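Local coordinates for protein interleukin-1beta (Gallus gallus, PDB 2WRY) that probably acts as a secreted pro-inflammatory cytokine by binding the interleukin-1 receptor, this chain being the beta-trefoil part of a longer protein, at residues Val103-Ser115 with Arg122-Cys134. Sequence-based numbering, arbitrary orientation.
Sequences VELTRFIFYRLDS and RFESAAFPGWFIC
Ile109 and Ser125 are joined through a single water, which donates to Ile109 O (2.8 Å) and to Arg107 O and accepts from Ser125 OG, over the centre of one face of the Phe110 ring. Ile109 O is gripped twice, since Ala126 N also donates to it at 2.9 Å. Ser125 OG in turn accepts from Phe128 N, an ST motif leading into the type II turn from Phe128 to Trp131. Beyond this point 110-115 and 122-125 form an antiparallel hairpin of the interleukin-1 beta-trefoil, with Tyr111 and Glu124, and likewise Leu113 and Arg122, as hydrogen-bonded pairs. On the face carrying Phe110 and Phe123, Ile133 CD1 makes a CH-pi contact 4.1 Å from the Phe110 ring centroid; Leu69 and Leu89 also touch this ring. Replacing Phe110 by an alanine is likely to leave Ile133 CD1 without its aromatic partner and the water without the ring over which it sits. On the other face, Leu113 CD1 meets the edge of the Phe132 ring at CE1 (3.8 Å). Glu124, extended with CG anti to the backbone N (chi1 -176°), lays CG over one face of the Phe132 ring, toward its rim, while its OE2 takes Gly130 N on the anti lone pair at 2.7 Å.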
loop_
_atom_site.group_PDB
_atom_site.type_symbol
_atom_site.label_atom_id
_atom_site.label_comp_id
_atom_site.label_asym_id
_atom_site.label_seq_id
_atom_site.Cartn_x
_atom_site.Cartn_y
_atom_site.Cartn_z
ATOM N N VAL A 103 18.165 -3.543 -5.056
ATOM C CA VAL A 103 17.235 -2.656 -5.761
ATOM C C VAL A 103 15.963 -3.431 -6.098
ATOM O O VAL A 103 14.852 -2.919 -5.957
ATOM C CB VAL A 103 17.894 -2.013 -7.034
ATOM C CG1 VAL A 103 16.887 -1.187 -7.823
ATOM C CG2 VAL A 103 19.068 -1.142 -6.625
ATOM N N GLU A 104 16.139 -4.687 -6.497
ATOM C CA GLU A 104 15.014 -5.570 -6.855
ATOM C C GLU A 104 14.017 -5.702 -5.708
ATOM O O GLU A 104 12.827 -5.532 -5.915
ATOM C CB GLU A 104 15.506 -6.964 -7.259
ATOM C CG GLU A 104 14.496 -7.745 -8.068
ATOM C CD GLU A 104 14.544 -9.256 -7.813
ATOM O OE1 GLU A 104 15.383 -9.726 -6.995
ATOM O OE2 GLU A 104 13.731 -9.983 -8.450
ATOM N N LEU A 105 14.518 -6.015 -4.511
ATOM C CA LEU A 105 13.631 -6.233 -3.345
ATOM C C LEU A 105 13.052 -4.929 -2.819
ATOM O O LEU A 105 12.046 -4.939 -2.123
ATOM C CB LEU A 105 14.377 -6.948 -2.225
ATOM C CG LEU A 105 14.624 -8.429 -2.503
ATOM C CD1 LEU A 105 15.627 -8.927 -1.476
ATOM C CD2 LEU A 105 13.299 -9.189 -2.444
ATOM N N THR A 106 13.691 -3.809 -3.143
ATOM C CA THR A 106 13.152 -2.506 -2.717
ATOM C C THR A 106 11.749 -2.234 -3.293
ATOM O O THR A 106 11.016 -1.387 -2.748
ATOM C CB THR A 106 14.154 -1.369 -2.996
ATOM O OG1 THR A 106 15.339 -1.618 -2.220
ATOM C CG2 THR A 106 13.581 -0.019 -2.593
ATOM N N ARG A 107 11.338 -2.988 -4.323
ATOM C CA ARG A 107 9.971 -2.894 -4.874
ATOM C C ARG A 107 8.889 -3.072 -3.806
ATOM O O ARG A 107 7.768 -2.545 -3.957
ATOM C CB ARG A 107 9.752 -3.912 -6.021
ATOM C CG ARG A 107 9.636 -5.375 -5.585
ATOM C CD ARG A 107 9.591 -6.244 -6.814
ATOM N NE ARG A 107 9.320 -7.659 -6.561
ATOM C CZ ARG A 107 10.265 -8.563 -6.327
ATOM N NH1 ARG A 107 11.538 -8.188 -6.217
ATOM N NH2 ARG A 107 9.938 -9.837 -6.137
ATOM N N PHE A 108 9.222 -3.805 -2.737
ATOM C CA PHE A 108 8.253 -4.077 -1.675
ATOM C C PHE A 108 8.182 -3.004 -0.612
ATOM O O PHE A 108 7.299 -3.068 0.232
ATOM C CB PHE A 108 8.617 -5.374 -0.957
ATOM C CG PHE A 108 8.417 -6.589 -1.810
ATOM C CD1 PHE A 108 7.130 -7.009 -2.157
ATOM C CD2 PHE A 108 9.518 -7.320 -2.257
ATOM C CE1 PHE A 108 6.925 -8.155 -2.934
ATOM C CE2 PHE A 108 9.326 -8.469 -3.061
ATOM C CZ PHE A 108 8.042 -8.881 -3.391
ATOM N N ILE A 109 9.107 -2.041 -0.635
ATOM C CA ILE A 109 9.197 -1.053 0.439
ATOM C C ILE A 109 8.483 0.251 0.079
ATOM O O ILE A 109 8.640 0.784 -1.021
ATOM C CB ILE A 109 10.686 -0.770 0.849
ATOM C CG1 ILE A 109 11.344 -2.029 1.419
ATOM C CG2 ILE A 109 10.794 0.386 1.865
ATOM C CD1 ILE A 109 10.664 -2.559 2.686
ATOM N N PHE A 110 7.686 0.730 1.027
ATOM C CA PHE A 110 7.014 2.037 0.963
ATOM C C PHE A 110 7.402 2.816 2.188
ATOM O O PHE A 110 7.663 2.233 3.235
ATOM C CB PHE A 110 5.486 1.871 0.944
ATOM C CG PHE A 110 4.984 1.105 -0.260
ATOM C CD1 PHE A 110 5.050 -0.295 -0.299
ATOM C CD2 PHE A 110 4.460 1.780 -1.368
ATOM C CE1 PHE A 110 4.578 -1.012 -1.430
ATOM C CE2 PHE A 110 4.000 1.086 -2.513
ATOM C CZ PHE A 110 4.075 -0.328 -2.542
ATOM N N TYR A 111 7.456 4.145 2.074
ATOM C CA TYR A 111 7.549 4.968 3.275
ATOM C C TYR A 111 6.172 5.359 3.746
ATOM O O TYR A 111 5.364 5.931 2.999
ATOM C CB TYR A 111 8.412 6.191 3.011
ATOM C CG TYR A 111 9.849 5.794 2.747
ATOM C CD1 TYR A 111 10.673 5.377 3.799
ATOM C CD2 TYR A 111 10.383 5.821 1.465
ATOM C CE1 TYR A 111 11.997 5.025 3.590
ATOM C CE2 TYR A 111 11.734 5.438 1.242
ATOM C CZ TYR A 111 12.517 5.050 2.323
ATOM O OH TYR A 111 13.849 4.666 2.163
ATOM N N ARG A 112 5.886 4.953 4.976
ATOM C CA ARG A 112 4.641 5.303 5.622
ATOM C C ARG A 112 4.800 6.729 6.136
ATOM O O ARG A 112 5.675 6.994 6.974
ATOM C CB ARG A 112 4.397 4.376 6.804
ATOM C CG ARG A 112 3.153 4.774 7.558
ATOM C CD ARG A 112 2.743 3.764 8.627
ATOM N NE ARG A 112 1.718 4.354 9.498
ATOM C CZ ARG A 112 0.973 3.657 10.357
ATOM N NH1 ARG A 112 1.116 2.331 10.458
ATOM N NH2 ARG A 112 0.070 4.282 11.112
ATOM N N LEU A 113 3.972 7.635 5.623
ATOM C CA LEU A 113 4.100 9.055 5.971
ATOM C C LEU A 113 2.878 9.447 6.776
ATOM O O LEU A 113 1.802 9.655 6.221
ATOM C CB LEU A 113 4.232 9.900 4.694
ATOM C CG LEU A 113 5.335 9.452 3.724
ATOM C CD1 LEU A 113 5.188 10.195 2.415
ATOM C CD2 LEU A 113 6.673 9.744 4.330
ATOM N N ASP A 114 3.042 9.518 8.092
ATOM C CA ASP A 114 1.927 9.866 8.954
ATOM C C ASP A 114 1.847 11.366 9.217
ATOM O O ASP A 114 2.882 12.047 9.353
ATOM C CB ASP A 114 2.062 9.175 10.298
ATOM C CG ASP A 114 1.783 7.676 10.231
ATOM O OD1 ASP A 114 1.118 7.187 9.276
ATOM O OD2 ASP A 114 2.218 6.985 11.182
ATOM N N SER A 115 0.616 11.855 9.293
ATOM C CA SER A 115 0.328 13.225 9.694
ATOM C C SER A 115 -0.316 13.043 11.058
ATOM O O SER A 115 -1.539 12.846 11.151
ATOM C CB SER A 115 -0.610 13.880 8.689
ATOM O OG SER A 115 0.081 14.102 7.451
ATOM N N ARG A 122 -0.004 8.661 4.156
ATOM C CA ARG A 122 0.248 8.411 2.726
ATOM C C ARG A 122 1.342 7.349 2.659
ATOM O O ARG A 122 2.113 7.155 3.627
ATOM C CB ARG A 122 0.647 9.693 1.983
ATOM C CG ARG A 122 -0.354 10.803 2.154
ATOM C CD ARG A 122 -0.222 11.878 1.099
ATOM N NE ARG A 122 1.081 12.511 1.102
ATOM C CZ ARG A 122 1.524 13.366 0.159
ATOM N NH1 ARG A 122 0.755 13.744 -0.851
ATOM N NH2 ARG A 122 2.737 13.844 0.256
ATOM N N PHE A 123 1.399 6.662 1.524
ATOM C CA PHE A 123 2.426 5.633 1.305
ATOM C C PHE A 123 3.191 5.924 0.037
ATOM O O PHE A 123 2.610 5.868 -1.048
ATOM C CB PHE A 123 1.777 4.240 1.190
ATOM C CG PHE A 123 1.162 3.754 2.457
ATOM C CD1 PHE A 123 1.946 3.206 3.458
ATOM C CD2 PHE A 123 -0.209 3.787 2.604
ATOM C CE1 PHE A 123 1.367 2.743 4.635
ATOM C CE2 PHE A 123 -0.818 3.333 3.789
ATOM C CZ PHE A 123 -0.030 2.792 4.796
ATOM N N GLU A 124 4.472 6.248 0.187
ATOM C CA GLU A 124 5.326 6.569 -0.958
ATOM C C GLU A 124 6.205 5.381 -1.311
ATOM O O GLU A 124 6.846 4.814 -0.428
ATOM C CB GLU A 124 6.213 7.773 -0.631
ATOM C CG GLU A 124 7.067 8.224 -1.839
ATOM C CD GLU A 124 7.895 9.462 -1.545
ATOM O OE1 GLU A 124 7.897 9.940 -0.376
ATOM O OE2 GLU A 124 8.563 9.957 -2.487
ATOM N N SER A 125 6.231 5.013 -2.582
ATOM C CA SER A 125 7.136 3.930 -3.019
ATOM C C SER A 125 8.604 4.261 -2.786
ATOM O O SER A 125 9.063 5.346 -3.157
ATOM C CB SER A 125 6.913 3.633 -4.507
ATOM O OG SER A 125 7.839 2.664 -4.942
ATOM N N ALA A 126 9.356 3.302 -2.245
ATOM C CA ALA A 126 10.811 3.453 -2.150
ATOM C C ALA A 126 11.497 3.198 -3.494
ATOM O O ALA A 126 12.560 3.797 -3.777
ATOM C CB ALA A 126 11.409 2.526 -1.072
ATOM N N ALA A 127 10.931 2.292 -4.298
ATOM C CA ALA A 127 11.502 1.950 -5.606
ATOM C C ALA A 127 11.217 3.043 -6.611
ATOM O O ALA A 127 12.012 3.257 -7.541
ATOM C CB ALA A 127 10.956 0.630 -6.104
ATOM N N PHE A 128 10.082 3.722 -6.425
ATOM C CA PHE A 128 9.647 4.816 -7.302
ATOM C C PHE A 128 9.367 6.066 -6.473
ATOM O O PHE A 128 8.208 6.432 -6.303
ATOM C CB PHE A 128 8.386 4.432 -8.089
ATOM C CG PHE A 128 8.634 3.383 -9.139
ATOM C CD1 PHE A 128 8.745 3.722 -10.496
ATOM C CD2 PHE A 128 8.752 2.036 -8.764
ATOM C CE1 PHE A 128 8.975 2.718 -11.462
ATOM C CE2 PHE A 128 8.984 1.041 -9.728
ATOM C CZ PHE A 128 9.093 1.392 -11.068
ATOM N N PRO A 129 10.425 6.728 -5.968
ATOM C CA PRO A 129 10.197 7.930 -5.166
ATOM C C PRO A 129 9.319 8.939 -5.920
ATOM O O PRO A 129 9.445 9.079 -7.159
ATOM C CB PRO A 129 11.615 8.490 -4.916
ATOM C CG PRO A 129 12.564 7.404 -5.274
ATOM C CD PRO A 129 11.857 6.371 -6.074
ATOM N N GLY A 130 8.407 9.600 -5.186
ATOM C CA GLY A 130 7.475 10.517 -5.827
ATOM C C GLY A 130 6.180 9.874 -6.260
ATOM O O GLY A 130 5.236 10.571 -6.653
ATOM N N TRP A 131 6.115 8.538 -6.151
ATOM C CA TRP A 131 4.896 7.778 -6.455
ATOM C C TRP A 131 4.241 7.261 -5.186
ATOM O O TRP A 131 4.922 6.766 -4.274
ATOM C CB TRP A 131 5.203 6.618 -7.416
ATOM C CG TRP A 131 5.560 7.166 -8.768
ATOM C CD1 TRP A 131 6.733 7.797 -9.132
ATOM C CD2 TRP A 131 4.742 7.129 -9.938
ATOM N NE1 TRP A 131 6.672 8.175 -10.461
ATOM C CE2 TRP A 131 5.459 7.769 -10.974
ATOM C CE3 TRP A 131 3.470 6.622 -10.206
ATOM C CZ2 TRP A 131 4.928 7.922 -12.255
ATOM C CZ3 TRP A 131 2.932 6.790 -11.445
ATOM C CH2 TRP A 131 3.675 7.421 -12.482
ATOM N N PHE A 132 2.933 7.441 -5.140
ATOM C CA PHE A 132 2.144 7.166 -3.950
ATOM C C PHE A 132 0.980 6.252 -4.238
ATOM O O PHE A 132 0.367 6.315 -5.313
ATOM C CB PHE A 132 1.571 8.478 -3.377
ATOM C CG PHE A 132 2.606 9.452 -2.884
ATOM C CD1 PHE A 132 2.834 9.623 -1.532
ATOM C CD2 PHE A 132 3.334 10.237 -3.785
ATOM C CE1 PHE A 132 3.808 10.534 -1.075
ATOM C CE2 PHE A 132 4.284 11.164 -3.317
ATOM C CZ PHE A 132 4.500 11.319 -1.972
ATOM N N ILE A 133 0.662 5.394 -3.266
ATOM C CA ILE A 133 -0.484 4.500 -3.427
ATOM C C ILE A 133 -1.769 5.326 -3.470
ATOM O O ILE A 133 -1.990 6.201 -2.609
ATOM C CB ILE A 133 -0.588 3.455 -2.291
ATOM C CG1 ILE A 133 0.682 2.590 -2.228
ATOM C CG2 ILE A 133 -1.877 2.621 -2.484
ATOM C CD1 ILE A 133 0.651 1.562 -1.129
ATOM N N CYS A 134 -2.593 5.088 -4.475
ATOM C CA CYS A 134 -3.801 5.899 -4.629
ATOM C C CYS A 134 -5.032 5.112 -5.025
ATOM O O CYS A 134 -4.957 4.017 -5.578
ATOM C CB CYS A 134 -3.585 7.033 -5.645
ATOM S SG CYS A 134 -3.297 6.415 -7.319
HETATM O O HOH W 1 8.067 0.306 -3.689
#